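Putative nuclease YbcO (Escherichia coli K-12, PDB 3G27) binds zinc through a four-cysteine site and is predicted to be a nuclease of prophage origin. Local coordinates at residues 20-25 and 53-58. Residues are numbered along the deposited sequence; the frame is centred on the assembly and turned at random.
Sequences VCNGNP and ACSACH. With ZN (zinc ion), chain B; CA (calcium ion), chain C.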
ATOM      1  N   VAL A  20       5.347  12.308  14.827  1.00 28.56           N
ATOM      2  CA  VAL A  20       6.535  12.108  14.011  1.00 28.78           C
ATOM      3  C   VAL A  20       6.610  13.055  12.789  1.00 28.84           C
ATOM      4  O   VAL A  20       7.659  13.652  12.502  1.00 30.41           O
ATOM      5  CB  VAL A  20       6.650  10.581  13.567  1.00 28.77           C
ATOM      6  CG1 VAL A  20       7.755  10.409  12.573  1.00 26.85           C
ATOM      7  CG2 VAL A  20       6.817   9.660  14.766  1.00 26.36           C
ATOM      8  N   CYS A  21       5.503  13.195  12.082  1.00 28.61           N
ATOM      9  CA  CYS A  21       5.456  14.046  10.910  1.00 28.75           C
ATOM     10  C   CYS A  21       5.923  15.432  11.262  1.00 28.41           C
ATOM     11  O   CYS A  21       5.541  15.978  12.306  1.00 29.37           O
ATOM     12  CB  CYS A  21       4.032  14.133  10.336  1.00 28.16           C
ATOM     13  SG  CYS A  21       3.949  14.658   8.532  1.00 30.33           S
ATOM     14  N   ASN A  22       6.729  16.021  10.391  1.00 28.47           N
ATOM     15  CA  ASN A  22       7.047  17.422  10.532  1.00 28.62           C
ATOM     16  C   ASN A  22       6.100  18.347   9.732  1.00 29.35           C
ATOM     17  O   ASN A  22       6.084  19.536   9.934  1.00 29.28           O
ATOM     18  CB  ASN A  22       8.540  17.714  10.259  1.00 28.77           C
ATOM     19  CG  ASN A  22       8.972  17.451   8.826  1.00 27.74           C
ATOM     20  OD1 ASN A  22       8.242  17.695   7.869  1.00 29.97           O
ATOM     21  ND2 ASN A  22      10.186  16.973   8.680  1.00 25.38           N
ATOM     22  N   GLY A  23       5.323  17.791   8.814  1.00 29.84           N
ATOM     23  CA  GLY A  23       4.383  18.568   8.020  1.00 30.36           C
ATOM     24  C   GLY A  23       4.985  19.604   7.082  1.00 30.38           C
ATOM     25  O   GLY A  23       4.274  20.517   6.627  1.00 30.79           O
ATOM     26  N   ASN A  24       6.273  19.481   6.791  1.00 30.22           N
ATOM     27  CA  ASN A  24       6.985  20.489   6.035  1.00 30.29           C
ATOM     28  C   ASN A  24       7.329  19.927   4.657  1.00 30.76           C
ATOM     29  O   ASN A  24       8.278  19.161   4.500  1.00 30.57           O
ATOM     30  CB  ASN A  24       8.220  20.948   6.792  1.00 29.86           C
ATOM     31  CG  ASN A  24       8.908  22.101   6.135  1.00 30.20           C
ATOM     32  OD1 ASN A  24       8.485  22.608   5.079  1.00 32.10           O
ATOM     33  ND2 ASN A  24       9.993  22.528   6.739  1.00 30.13           N
ATOM     34  N   PRO A  25       6.548  20.315   3.647  1.00 31.71           N
ATOM     35  CA  PRO A  25       6.725  19.757   2.316  1.00 32.25           C
ATOM     36  C   PRO A  25       8.097  20.022   1.701  1.00 32.23           C
ATOM     37  O   PRO A  25       8.512  19.280   0.846  1.00 33.80           O
ATOM     38  CB  PRO A  25       5.606  20.419   1.503  1.00 32.34           C
ATOM     39  CG  PRO A  25       5.321  21.650   2.178  1.00 32.42           C
ATOM     40  CD  PRO A  25       5.614  21.453   3.646  1.00 32.22           C
ATOM     41  N   ALA A  53       7.159  11.372   1.465  1.00 27.73           N
ATOM     42  CA  ALA A  53       7.315  11.356   2.899  1.00 27.96           C
ATOM     43  C   ALA A  53       8.211  12.518   3.262  1.00 28.02           C
ATOM     44  O   ALA A  53       9.190  12.765   2.572  1.00 27.94           O
ATOM     45  CB  ALA A  53       7.942  10.016   3.341  1.00 27.89           C
ATOM     46  N   CYS A  54       7.852  13.239   4.324  1.00 28.61           N
ATOM     47  CA  CYS A  54       8.718  14.246   4.943  1.00 28.85           C
ATOM     48  C   CYS A  54       9.885  13.551   5.596  1.00 28.81           C
ATOM     49  O   CYS A  54       9.846  12.347   5.789  1.00 30.11           O
ATOM     50  CB  CYS A  54       7.982  15.040   6.010  1.00 29.22           C
ATOM     51  SG  CYS A  54       7.598  14.106   7.554  1.00 29.65           S
ATOM     52  N   SER A  55      10.919  14.315   5.941  1.00 28.56           N
ATOM     53  CA  SER A  55      12.168  13.751   6.402  1.00 27.97           C
ATOM     54  C   SER A  55      11.996  12.858   7.630  1.00 28.05           C
ATOM     55  O   SER A  55      12.628  11.808   7.745  1.00 27.94           O
ATOM     56  CB  SER A  55      13.187  14.864   6.670  1.00 28.57           C
ATOM     57  OG  SER A  55      12.692  15.876   7.545  1.00 28.02           O
ATOM     58  N   ALA A  56      11.108  13.279   8.519  1.00 27.84           N
ATOM     59  CA  ALA A  56      10.822  12.574   9.768  1.00 28.35           C
ATOM     60  C   ALA A  56      10.097  11.269   9.539  1.00 28.27           C
ATOM     61  O   ALA A  56      10.436  10.232  10.087  1.00 27.70           O
ATOM     62  CB  ALA A  56       9.986  13.473  10.663  1.00 28.33           C
ATOM     63  N   CYS A  57       9.055  11.330   8.736  1.00 29.42           N
ATOM     64  CA  CYS A  57       8.289  10.118   8.429  1.00 29.68           C
ATOM     65  C   CYS A  57       9.137   9.130   7.647  1.00 29.34           C
ATOM     66  O   CYS A  57       9.066   7.941   7.857  1.00 29.54           O
ATOM     67  CB  CYS A  57       7.017  10.481   7.657  1.00 29.53           C
ATOM     68  SG  CYS A  57       5.715  11.130   8.697  1.00 30.22           S
ATOM     69  N   HIS A  58       9.991   9.634   6.760  1.00 29.33           N
ATOM     70  CA  HIS A  58      10.884   8.780   6.020  1.00 28.28           C
ATOM     71  C   HIS A  58      11.794   7.998   6.973  1.00 27.83           C
ATOM     72  O   HIS A  58      11.907   6.792   6.869  1.00 28.00           O
ATOM     73  CB  HIS A  58      11.701   9.661   5.097  1.00 28.97           C
ATOM     74  CG  HIS A  58      12.575   8.920   4.156  1.00 29.75           C
ATOM     75  ND1 HIS A  58      13.637   9.522   3.519  1.00 31.80           N
ATOM     76  CD2 HIS A  58      12.535   7.638   3.712  1.00 31.59           C
ATOM     77  CE1 HIS A  58      14.212   8.633   2.718  1.00 31.38           C
ATOM     78  NE2 HIS A  58      13.566   7.487   2.823  1.00 29.96           N
TER
HETATM   79 ZN    ZN B  97       5.449  13.186   7.521  1.00 38.54          ZN
HETATM   80 CA    CA C  98       6.061  16.774  14.579  1.00 38.85          CA
HETATM   81  O   HOH W   1       8.281  16.035  13.506  1.00 30.91           O
HETATM   82  O   HOH W   2       5.474  18.759  13.426  1.00 26.03           O
HETATM   83  O   HOH W   3       3.491  16.397  14.224  1.00 29.39           O
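C21 and C54 meet across the contact at a shared zinc ion, and C21 also holds a calcium ion. The SG atoms of C21, C54 and C57 bind the zinc, that of C54 at 2.3 Å. C13 gives the fourth sulfur and completes a Cys4 site. C54 and C57 form its CxxC pair. SG of C54 does three jobs. Besides the metal, it accepts a nearly straight hydrogen bond from the backbone N of N22 at 3.5 Å (168°). It also caps the helix, accepting a hydrogen bond from N of C57 at 3.4 Å. These two N-H groups probably ease the negative charge of the thiolate. The carbonyl O of C21 binds calcium at 2.5 Å, together with three waters and O of G19. One of these waters donates to O of V20. CG of N22 sits between its backbone N and carbonyl carbon (chi1 65°), which lays the amide against CB and SG of C54. Its OD1 lies 3.3 Å from CB of C54 and accepts from N of N24, an Asx turn. ND2 of N22 reaches to 3.0 Å from OG of S55. At the start of segment 20-25, CG1 of V20 packs on CB of A56 at 4.2 Å. The zinc thus ties the loop before strand 29-32 to the start of helix 55-61, one residue after strand 50-53.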